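Long-range contacts in endoglucanase FnCel5A (Fervidobacterium nodosum, PDB 3RJY), which probably hydrolyses internal beta-1,4-glucosidic bonds of cellulose and related glucans, as a hyperthermophilic member of glycosyl hydrolase family 5: residues P207-H212 with I224-E229; W233-I238 with V279-E284; G259-Y264 with V273-T278. All blocks are in the same frame, centred on the assembly; numbering follows the deposited sequence.

Interaction 1: P207-H212 with I224-E229; sequences PFNFTH and IGVKWE. With GLC (alpha-D-glucopyranose), chain D.
Phe210 lies flat against the CB of Trp228, joining the short helix 208-211, which follows the sixth strand of the (beta/alpha)8 (TIM) barrel, to the irregular chain that leads into helix 232-251. The tight part of the contact is this CH-pi interaction: Trp228 CB stands 3.6 Å from the centroid of the Phe210 ring and only 8° off its normal. With CG of Phe210 anti to the backbone N (chi1 168°), the ring swings out from the helix to meet the 224-229 chain. The indole itself lies farther off and oblique to the phenyl ring, the planes at 41°, and its CD1 touches CD of Pro207, the N-cap residue, at 3.9 Å. Trp275 of helix 269-285 adds an edge-to-face contact to Trp228 and also meets Phe210, so this end of the contact packs against that helix. Val226 is held closely too, its CG2 lying 3.4 Å from Asn209 O.

The loose, solvent side is the amide of Asn209, which is exposed and whose ND2 comes no nearer than 4.3 Å to Val226 CG1. Gln213 NE2 ties the two chains together by bonding both Phe210 O and Val226 O. His212, just after the short helix, belongs to the pocket of a bound glucose. Back at the phenyl ring, Val226 O sits in the ring plane at the edge, 3.4 Å from Phe210 CD1.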
loop_
_atom_site.group_PDB
_atom_site.type_symbol
_atom_site.label_atom_id
_atom_site.label_comp_id
_atom_site.label_asym_id
_atom_site.label_seq_id
_atom_site.Cartn_x
_atom_site.Cartn_y
_atom_site.Cartn_z
ATOM N N PRO A 207 -15.704 -3.895 7.891
ATOM C CA PRO A 207 -15.571 -5.046 8.783
ATOM C C PRO A 207 -14.895 -6.186 8.038
ATOM O O PRO A 207 -15.272 -6.493 6.908
ATOM C CB PRO A 207 -17.030 -5.402 9.126
ATOM C CG PRO A 207 -17.868 -4.252 8.592
ATOM C CD PRO A 207 -17.090 -3.739 7.431
ATOM N N PHE A 208 -13.894 -6.790 8.673
ATOM C CA PHE A 208 -13.111 -7.884 8.079
ATOM C C PHE A 208 -13.953 -9.077 7.604
ATOM O O PHE A 208 -13.666 -9.665 6.569
ATOM C CB PHE A 208 -12.015 -8.358 9.043
ATOM C CG PHE A 208 -10.946 -9.180 8.377
ATOM C CD1 PHE A 208 -9.912 -8.560 7.674
ATOM C CD2 PHE A 208 -10.972 -10.568 8.449
ATOM C CE1 PHE A 208 -8.912 -9.316 7.065
ATOM C CE2 PHE A 208 -9.981 -11.336 7.833
ATOM C CZ PHE A 208 -8.950 -10.711 7.138
ATOM N N ASN A 209 -14.982 -9.424 8.367
ATOM C CA ASN A 209 -15.907 -10.496 7.971
ATOM C C ASN A 209 -16.800 -10.143 6.768
ATOM O O ASN A 209 -17.494 -11.009 6.238
ATOM C CB ASN A 209 -16.741 -10.980 9.168
ATOM C CG ASN A 209 -17.898 -10.048 9.514
ATOM O OD1 ASN A 209 -17.820 -8.834 9.337
ATOM N ND2 ASN A 209 -18.976 -10.624 10.022
ATOM N N PHE A 210 -16.801 -8.870 6.363
ATOM C CA PHE A 210 -17.408 -8.471 5.089
ATOM C C PHE A 210 -16.376 -8.500 3.964
ATOM O O PHE A 210 -16.546 -9.220 2.981
ATOM C CB PHE A 210 -18.083 -7.088 5.148
ATOM C CG PHE A 210 -18.454 -6.554 3.790
ATOM C CD1 PHE A 210 -19.484 -7.138 3.058
ATOM C CD2 PHE A 210 -17.755 -5.481 3.227
ATOM C CE1 PHE A 210 -19.805 -6.673 1.802
ATOM C CE2 PHE A 210 -18.072 -5.005 1.964
ATOM C CZ PHE A 210 -19.092 -5.601 1.244
ATOM N N THR A 211 -15.304 -7.724 4.109
ATOM C CA THR A 211 -14.318 -7.577 3.029
ATOM C C THR A 211 -13.595 -8.875 2.674
ATOM O O THR A 211 -13.178 -9.061 1.532
ATOM C CB THR A 211 -13.257 -6.485 3.316
ATOM O OG1 THR A 211 -12.539 -6.813 4.509
ATOM C CG2 THR A 211 -13.901 -5.097 3.456
ATOM N N HIS A 212 -13.442 -9.767 3.646
ATOM C CA HIS A 212 -12.675 -10.987 3.412
ATOM C C HIS A 212 -13.498 -12.256 3.491
ATOM O O HIS A 212 -12.946 -13.343 3.690
ATOM C CB HIS A 212 -11.459 -11.056 4.344
ATOM C CG HIS A 212 -10.387 -10.079 3.974
ATOM N ND1 HIS A 212 -9.204 -10.461 3.371
ATOM C CD2 HIS A 212 -10.339 -8.730 4.086
ATOM C CE1 HIS A 212 -8.469 -9.387 3.138
ATOM N NE2 HIS A 212 -9.134 -8.326 3.563
ATOM N N ILE A 224 -19.604 -16.590 3.521
ATOM C CA ILE A 224 -20.147 -15.578 2.606
ATOM C C ILE A 224 -21.615 -15.233 2.928
ATOM O O ILE A 224 -22.216 -15.812 3.838
ATOM C CB ILE A 224 -20.025 -16.006 1.117
ATOM C CG1 ILE A 224 -20.954 -17.197 0.804
ATOM C CG2 ILE A 224 -18.561 -16.281 0.763
ATOM C CD1 ILE A 224 -20.968 -17.653 -0.664
ATOM N N GLY A 225 -22.183 -14.293 2.179
ATOM C CA GLY A 225 -23.545 -13.846 2.425
ATOM C C GLY A 225 -23.589 -12.669 3.378
ATOM O O GLY A 225 -24.669 -12.192 3.737
ATOM N N VAL A 226 -22.414 -12.207 3.810
ATOM C CA VAL A 226 -22.332 -11.003 4.639
ATOM C C VAL A 226 -22.572 -9.754 3.784
ATOM O O VAL A 226 -21.902 -9.541 2.763
ATOM C CB VAL A 226 -20.994 -10.904 5.410
ATOM C CG1 VAL A 226 -21.029 -9.715 6.365
ATOM C CG2 VAL A 226 -20.716 -12.189 6.181
ATOM N N LYS A 227 -23.550 -8.957 4.194
ATOM C CA LYS A 227 -23.919 -7.741 3.481
ATOM C C LYS A 227 -23.291 -6.512 4.111
ATOM O O LYS A 227 -23.005 -6.484 5.299
ATOM C CB LYS A 227 -25.452 -7.542 3.439
ATOM C CG LYS A 227 -26.216 -8.559 2.626
ATOM C CD LYS A 227 -27.191 -7.869 1.663
ATOM C CE LYS A 227 -28.544 -7.572 2.282
ATOM N NZ LYS A 227 -29.369 -8.814 2.312
ATOM N N TRP A 228 -23.070 -5.500 3.286
ATOM C CA TRP A 228 -22.813 -4.161 3.772
ATOM C C TRP A 228 -23.811 -3.263 3.066
ATOM O O TRP A 228 -23.856 -3.205 1.831
ATOM C CB TRP A 228 -21.368 -3.735 3.524
ATOM C CG TRP A 228 -20.979 -2.582 4.389
ATOM C CD1 TRP A 228 -20.393 -2.633 5.619
ATOM C CD2 TRP A 228 -21.149 -1.192 4.074
ATOM N NE1 TRP A 228 -20.187 -1.350 6.100
ATOM C CE2 TRP A 228 -20.645 -0.450 5.168
ATOM C CE3 TRP A 228 -21.686 -0.501 2.972
ATOM C CZ2 TRP A 228 -20.667 0.947 5.195
ATOM C CZ3 TRP A 228 -21.705 0.892 3.000
ATOM C CH2 TRP A 228 -21.205 1.598 4.102
ATOM N N GLU A 229 -24.625 -2.577 3.864
ATOM C CA GLU A 229 -25.876 -2.008 3.360
ATOM C C GLU A 229 -25.927 -0.483 3.310
ATOM O O GLU A 229 -26.877 0.075 2.773
ATOM C CB GLU A 229 -27.066 -2.569 4.153
ATOM C CG GLU A 229 -27.301 -4.054 3.918
ATOM C CD GLU A 229 -28.380 -4.624 4.825
ATOM O OE1 GLU A 229 -29.445 -5.001 4.306
ATOM O OE2 GLU A 229 -28.172 -4.686 6.058
HETATM C C1 GLC D . -2.628 -8.601 0.398
HETATM C C2 GLC D . -3.647 -7.516 0.795
HETATM C C3 GLC D . -4.727 -8.035 1.733
HETATM C C4 GLC D . -5.390 -9.318 1.235
HETATM C C5 GLC D . -4.378 -10.296 0.648
HETATM C C6 GLC D . -4.740 -10.802 -0.769
HETATM O O1 GLC D . -1.285 -8.223 0.735
HETATM O O2 GLC D . -3.002 -6.407 1.369
HETATM O O3 GLC D . -5.716 -7.047 1.820
HETATM O O4 GLC D . -6.001 -9.978 2.322
HETATM O O5 GLC D . -3.017 -9.888 0.889
HETATM O O6 GLC D . -5.481 -9.989 -1.677
#

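Interaction 2: W233-I238 with V279-E284; sequences WEVEQI and VRRIAE
Ile238 and Ile282 are the main bumps where helices 232-251 and 269-285 meet, each directed at the opposite helix. The methyl CD1 of Ile282 enters a hollow on the other helix formed by the backbone O of Val235, 3.7 Å away, and by CB and CG2 of Ile238; CG2 lies 3.8 Å from it. The isoleucine reaches this far because its chain is extended, CD1 anti to CA about the CB-CG1 bond (chi2 -176°). Val235 CG1 forms a looser wall of the same hollow, 4.2 Å from Ile282 CD1.

Ile238 uses its two branches on different neighbours. While CG2 lies against Ile282, the longer branch ends at CD1, which meets CG2 of Val279 at 3.8 Å. Trp228 covers Ile238 from the loop before its helix, and Phe242, one turn on, continues the apolar seam against Val279, Ile282 and Ala283. Beside the isoleucines, the end of Arg281 comes near Val235, whose CG1 lies at the edge of the guanidinium, 4.3 Å from NH2.

The axes of the two short segments approach to 10.5 Å with a crossing angle of -45°, a separation bridged by the branched aliphatic side chains. The pair are neighbouring helices in the outer layer of the (beta/alpha)8 barrel of this family 5 enzyme, those following the sixth and seventh strands.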
loop_
_atom_site.group_PDB
_atom_site.type_symbol
_atom_site.label_atom_id
_atom_site.label_comp_id
_atom_site.label_asym_id
_atom_site.label_seq_id
_atom_site.Cartn_x
_atom_site.Cartn_y
_atom_site.Cartn_z
ATOM N N TRP A 233 -25.697 3.612 10.613
ATOM C CA TRP A 233 -24.796 3.122 11.659
ATOM C C TRP A 233 -23.526 2.564 11.018
ATOM O O TRP A 233 -22.431 2.726 11.559
ATOM C CB TRP A 233 -25.487 2.106 12.598
ATOM C CG TRP A 233 -25.708 0.686 12.041
ATOM C CD1 TRP A 233 -26.845 0.195 11.442
ATOM C CD2 TRP A 233 -24.773 -0.407 12.075
ATOM N NE1 TRP A 233 -26.664 -1.129 11.088
ATOM C CE2 TRP A 233 -25.403 -1.520 11.465
ATOM C CE3 TRP A 233 -23.459 -0.547 12.552
ATOM C CZ2 TRP A 233 -24.766 -2.761 11.328
ATOM C CZ3 TRP A 233 -22.825 -1.778 12.414
ATOM C CH2 TRP A 233 -23.480 -2.868 11.801
ATOM N N GLU A 234 -23.701 1.956 9.841
ATOM C CA GLU A 234 -22.620 1.354 9.067
ATOM C C GLU A 234 -21.656 2.391 8.530
ATOM O O GLU A 234 -20.446 2.199 8.615
ATOM C CB GLU A 234 -23.187 0.520 7.911
ATOM C CG GLU A 234 -23.771 -0.803 8.354
ATOM C CD GLU A 234 -24.341 -1.595 7.216
ATOM O OE1 GLU A 234 -25.071 -1.016 6.386
ATOM O OE2 GLU A 234 -24.073 -2.811 7.151
ATOM N N VAL A 235 -22.209 3.473 7.980
ATOM C CA VAL A 235 -21.453 4.640 7.522
ATOM C C VAL A 235 -20.680 5.263 8.685
ATOM O O VAL A 235 -19.485 5.584 8.560
ATOM C CB VAL A 235 -22.393 5.702 6.864
ATOM C CG1 VAL A 235 -21.683 7.058 6.697
ATOM C CG2 VAL A 235 -22.925 5.209 5.515
ATOM N N GLU A 236 -21.368 5.412 9.814
ATOM C CA GLU A 236 -20.812 6.030 11.010
ATOM C C GLU A 236 -19.640 5.254 11.618
ATOM O O GLU A 236 -18.696 5.877 12.117
ATOM C CB GLU A 236 -21.913 6.288 12.052
ATOM C CG GLU A 236 -21.534 7.315 13.129
ATOM C CD GLU A 236 -21.226 8.720 12.577
ATOM O OE1 GLU A 236 -21.797 9.127 11.532
ATOM O OE2 GLU A 236 -20.408 9.424 13.210
ATOM N N GLN A 237 -19.698 3.918 11.576
ATOM C CA GLN A 237 -18.543 3.074 11.941
ATOM C C GLN A 237 -17.294 3.553 11.199
ATOM O O GLN A 237 -16.277 3.892 11.826
ATOM C CB GLN A 237 -18.778 1.599 11.589
ATOM C CG GLN A 237 -19.609 0.808 12.579
ATOM C CD GLN A 237 -18.833 0.468 13.836
ATOM O OE1 GLN A 237 -17.856 -0.294 13.790
ATOM N NE2 GLN A 237 -19.259 1.034 14.972
ATOM N N ILE A 238 -17.401 3.606 9.867
ATOM C CA ILE A 238 -16.309 4.054 9.003
ATOM C C ILE A 238 -15.858 5.483 9.345
ATOM O O ILE A 238 -14.661 5.738 9.511
ATOM C CB ILE A 238 -16.646 3.895 7.487
ATOM C CG1 ILE A 238 -17.104 2.458 7.188
ATOM C CG2 ILE A 238 -15.442 4.276 6.612
ATOM C CD1 ILE A 238 -17.381 2.158 5.723
ATOM N N VAL A 279 -16.145 4.271 1.926
ATOM C CA VAL A 279 -14.728 4.379 2.307
ATOM C C VAL A 279 -13.995 5.474 1.533
ATOM O O VAL A 279 -13.252 6.254 2.135
ATOM C CB VAL A 279 -13.977 3.015 2.183
ATOM C CG1 VAL A 279 -12.475 3.182 2.383
ATOM C CG2 VAL A 279 -14.518 2.025 3.184
ATOM N N ARG A 280 -14.217 5.544 0.218
ATOM C CA ARG A 280 -13.554 6.529 -0.622
ATOM C C ARG A 280 -13.988 7.943 -0.249
ATOM O O ARG A 280 -13.145 8.831 -0.125
ATOM C CB ARG A 280 -13.766 6.254 -2.121
ATOM C CG ARG A 280 -12.831 7.067 -3.055
ATOM C CD ARG A 280 -13.593 8.141 -3.838
ATOM N NE ARG A 280 -14.811 7.512 -4.267
ATOM C CZ ARG A 280 -16.009 8.054 -4.376
ATOM N NH1 ARG A 280 -16.976 7.241 -4.743
ATOM N NH2 ARG A 280 -16.250 9.342 -4.147
ATOM N N ARG A 281 -15.294 8.143 -0.047
ATOM C CA ARG A 281 -15.820 9.469 0.285
ATOM C C ARG A 281 -15.338 9.963 1.646
ATOM O O ARG A 281 -14.961 11.127 1.802
ATOM C CB ARG A 281 -17.356 9.488 0.215
ATOM C CG ARG A 281 -17.947 10.909 0.272
ATOM C CD ARG A 281 -19.485 10.924 0.301
ATOM N NE ARG A 281 -20.044 10.354 1.536
ATOM C CZ ARG A 281 -20.615 9.151 1.621
ATOM N NH1 ARG A 281 -20.720 8.371 0.543
ATOM N NH2 ARG A 281 -21.073 8.728 2.787
ATOM N N ILE A 282 -15.344 9.074 2.632
ATOM C CA ILE A 282 -14.900 9.437 3.972
ATOM C C ILE A 282 -13.398 9.788 4.017
ATOM O O ILE A 282 -12.998 10.770 4.665
ATOM C CB ILE A 282 -15.348 8.393 5.037
ATOM C CG1 ILE A 282 -16.876 8.283 4.989
ATOM C CG2 ILE A 282 -14.882 8.818 6.433
ATOM C CD1 ILE A 282 -17.509 7.399 6.011
ATOM N N ALA A 283 -12.595 9.027 3.286
ATOM C CA ALA A 283 -11.174 9.314 3.146
ATOM C C ALA A 283 -10.935 10.689 2.531
ATOM O O ALA A 283 -10.152 11.468 3.073
ATOM C CB ALA A 283 -10.484 8.225 2.323
ATOM N N GLU A 284 -11.604 10.977 1.411
ATOM C CA GLU A 284 -11.570 12.303 0.781
ATOM C C GLU A 284 -11.958 13.411 1.760
ATOM O O GLU A 284 -11.322 14.452 1.797
ATOM C CB GLU A 284 -12.517 12.367 -0.439
ATOM C CG GLU A 284 -12.150 11.434 -1.601
ATOM C CD GLU A 284 -13.230 11.367 -2.667
ATOM O OE1 GLU A 284 -14.408 11.660 -2.366
ATOM O OE2 GLU A 284 -12.906 10.995 -3.811
#

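Interaction 3: G259-Y264 with V273-T278; sequences GEFGAY and VKWTKT. With GLC (alpha-D-glucopyranose), chain D.
Trp275 brings the far edge of its six-membered ring against the backbone of Gly262, and van der Waals contact of this kind makes up most of the interface. Its CZ3 lies 3.5 Å from Gly262 N, which sits at the ring edge near the plane, and CH2 rests beside the same backbone and 4.2 Å from Phe261 CB. The indole has CG anti to the backbone N (chi1 -173°), which carries the six-membered ring across to the chain after the strand. Ala263 CB packs more loosely on CE3 of Trp275. On the other flank, CE2 of the Phe261 ring touches Thr276 CG2 at 3.9 Å, the phenyl ring lying athwart the threonine; Tyr292 of the eighth strand meets the same ring edge-to-face.

These contacts lie within a beta-alpha-beta unit of the TIM barrel, where strand 256-261 passes into helix 269-285, and the helix covers the outer side of the strand's C-terminal end.

The polar link between the segments is a water, which accepts from Ala263 N at 2.9 Å and donates to Thr276 OG1 at 2.8 Å. The threonine hydroxyl is also bonded to Arg272 O one turn back, while Trp275 NE1 is bonded to Glu206 O.

The glucose is met at the C-terminal end of the strand, where family 5 barrels hold their substrate. Glu260 takes no part in the helix contact; its extended chain reaches the sugar, and its OE1 accepts from O2 of the glucose at a very short 2.4 Å. Tyr205 OH is also hydrogen-bonded to OE1, and Arg59 forms a salt bridge with OE2.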
loop_
_atom_site.group_PDB
_atom_site.type_symbol
_atom_site.label_atom_id
_atom_site.label_comp_id
_atom_site.label_asym_id
_atom_site.label_seq_id
_atom_site.Cartn_x
_atom_site.Cartn_y
_atom_site.Cartn_z
ATOM N N GLY A 259 -3.467 3.241 2.351
ATOM C CA GLY A 259 -2.645 2.495 1.396
ATOM C C GLY A 259 -3.342 1.370 0.670
ATOM O O GLY A 259 -2.978 1.055 -0.460
ATOM N N GLU A 260 -4.341 0.767 1.331
ATOM C CA GLU A 260 -5.130 -0.349 0.790
ATOM C C GLU A 260 -6.523 -0.306 1.371
ATOM O O GLU A 260 -6.697 -0.028 2.562
ATOM C CB GLU A 260 -4.550 -1.721 1.165
ATOM C CG GLU A 260 -3.101 -1.994 0.780
ATOM C CD GLU A 260 -2.646 -3.386 1.213
ATOM O OE1 GLU A 260 -3.460 -4.108 1.827
ATOM O OE2 GLU A 260 -1.478 -3.754 0.946
ATOM N N PHE A 261 -7.503 -0.611 0.520
ATOM C CA PHE A 261 -8.890 -0.777 0.920
ATOM C C PHE A 261 -9.582 -1.516 -0.214
ATOM O O PHE A 261 -9.319 -1.241 -1.375
ATOM C CB PHE A 261 -9.579 0.574 1.253
ATOM C CG PHE A 261 -9.890 1.445 0.036
ATOM C CD1 PHE A 261 -8.874 2.142 -0.626
ATOM C CD2 PHE A 261 -11.201 1.573 -0.426
ATOM C CE1 PHE A 261 -9.164 2.947 -1.749
ATOM C CE2 PHE A 261 -11.496 2.354 -1.544
ATOM C CZ PHE A 261 -10.481 3.048 -2.206
ATOM N N GLY A 262 -10.438 -2.472 0.124
ATOM C CA GLY A 262 -11.151 -3.249 -0.895
ATOM C C GLY A 262 -11.959 -4.358 -0.252
ATOM O O GLY A 262 -11.672 -4.755 0.870
ATOM N N ALA A 263 -12.981 -4.838 -0.964
ATOM C CA ALA A 263 -13.770 -5.997 -0.543
ATOM C C ALA A 263 -13.633 -7.097 -1.586
ATOM O O ALA A 263 -13.705 -6.839 -2.787
ATOM C CB ALA A 263 -15.252 -5.627 -0.336
ATOM N N TYR A 264 -13.444 -8.325 -1.107
ATOM C CA TYR A 264 -13.191 -9.471 -1.982
ATOM C C TYR A 264 -14.412 -9.753 -2.858
ATOM O O TYR A 264 -15.553 -9.557 -2.426
ATOM C CB TYR A 264 -12.773 -10.695 -1.151
ATOM C CG TYR A 264 -12.329 -11.917 -1.943
ATOM C CD1 TYR A 264 -11.391 -11.819 -2.977
ATOM C CD2 TYR A 264 -12.814 -13.183 -1.613
ATOM C CE1 TYR A 264 -10.971 -12.959 -3.690
ATOM C CE2 TYR A 264 -12.404 -14.329 -2.300
ATOM C CZ TYR A 264 -11.492 -14.214 -3.337
ATOM O OH TYR A 264 -11.112 -15.365 -4.006
ATOM N N VAL A 273 -19.913 -2.137 -3.810
ATOM C CA VAL A 273 -20.084 -0.789 -4.359
ATOM C C VAL A 273 -20.384 0.217 -3.240
ATOM O O VAL A 273 -19.784 1.281 -3.186
ATOM C CB VAL A 273 -21.203 -0.764 -5.468
ATOM C CG1 VAL A 273 -21.722 0.665 -5.745
ATOM C CG2 VAL A 273 -20.713 -1.404 -6.753
ATOM N N LYS A 274 -21.306 -0.140 -2.346
ATOM C CA LYS A 274 -21.658 0.725 -1.221
ATOM C C LYS A 274 -20.493 0.925 -0.253
ATOM O O LYS A 274 -20.176 2.064 0.117
ATOM C CB LYS A 274 -22.868 0.177 -0.464
ATOM C CG LYS A 274 -24.224 0.391 -1.157
ATOM C CD LYS A 274 -25.310 0.654 -0.105
ATOM C CE LYS A 274 -26.707 0.199 -0.564
ATOM N NZ LYS A 274 -26.791 0.044 -2.037
ATOM N N TRP A 275 -19.878 -0.179 0.169
ATOM C CA TRP A 275 -18.705 -0.118 1.058
ATOM C C TRP A 275 -17.567 0.660 0.405
ATOM O O TRP A 275 -16.988 1.563 1.005
ATOM C CB TRP A 275 -18.251 -1.527 1.458
ATOM C CG TRP A 275 -17.156 -1.546 2.490
ATOM C CD1 TRP A 275 -17.307 -1.596 3.850
ATOM C CD2 TRP A 275 -15.742 -1.525 2.244
ATOM N NE1 TRP A 275 -16.077 -1.599 4.465
ATOM C CE2 TRP A 275 -15.099 -1.562 3.501
ATOM C CE3 TRP A 275 -14.954 -1.480 1.082
ATOM C CZ2 TRP A 275 -13.710 -1.540 3.631
ATOM C CZ3 TRP A 275 -13.580 -1.460 1.217
ATOM C CH2 TRP A 275 -12.969 -1.487 2.483
ATOM N N THR A 276 -17.261 0.329 -0.846
ATOM C CA THR A 276 -16.124 0.967 -1.512
ATOM C C THR A 276 -16.338 2.486 -1.645
ATOM O O THR A 276 -15.455 3.243 -1.285
ATOM C CB THR A 276 -15.763 0.265 -2.850
ATOM O OG1 THR A 276 -15.507 -1.126 -2.596
ATOM C CG2 THR A 276 -14.525 0.890 -3.500
ATOM N N LYS A 277 -17.515 2.919 -2.107
ATOM C CA LYS A 277 -17.812 4.355 -2.295
ATOM C C LYS A 277 -17.838 5.120 -0.977
ATOM O O LYS A 277 -17.422 6.282 -0.926
ATOM C CB LYS A 277 -19.124 4.572 -3.084
ATOM C CG LYS A 277 -20.397 4.553 -2.255
ATOM C CD LYS A 277 -21.702 4.491 -3.095
ATOM C CE LYS A 277 -22.031 5.809 -3.828
ATOM N NZ LYS A 277 -21.896 7.055 -2.990
ATOM N N THR A 278 -18.334 4.474 0.086
ATOM C CA THR A 278 -18.385 5.105 1.407
ATOM C C THR A 278 -16.966 5.323 1.948
ATOM O O THR A 278 -16.626 6.429 2.357
ATOM C CB THR A 278 -19.264 4.301 2.400
ATOM O OG1 THR A 278 -20.556 4.097 1.825
ATOM C CG2 THR A 278 -19.431 5.042 3.739
HETATM C C1 GLC D . -2.628 -8.601 0.398
HETATM C C2 GLC D . -3.647 -7.516 0.795
HETATM C C3 GLC D . -4.727 -8.035 1.733
HETATM C C4 GLC D . -5.390 -9.318 1.235
HETATM C C5 GLC D . -4.378 -10.296 0.648
HETATM C C6 GLC D . -4.740 -10.802 -0.769
HETATM O O1 GLC D . -1.285 -8.223 0.735
HETATM O O2 GLC D . -3.002 -6.407 1.369
HETATM O O3 GLC D . -5.716 -7.047 1.820
HETATM O O4 GLC D . -6.001 -9.978 2.322
HETATM O O5 GLC D . -3.017 -9.888 0.889
HETATM O O6 GLC D . -5.481 -9.989 -1.677
HETATM O O HOH W 1 -14.272 -3.545 -3.204
#

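How the interactions relate
Along the chain, interaction 1 comes first and is complete before the other two begin: it closes the loop between the short helix after the sixth strand and the lead-in to helix 232-251. Interaction 2 then spans from that helix to helix 269-285, and interaction 3 opens and closes within its span, between the seventh strand and the first half of helix 269-285. The shared helix thus bears two contacts on successive turns. All three adjoin: Trp228 reaches Ile238 and Trp275, Thr211 O is probably bonded to Tyr264 N, and Val279 packs on Phe261. Together they join the sixth and seventh beta-alpha units, and interactions 1 and 3 include residues of a glucose pocket.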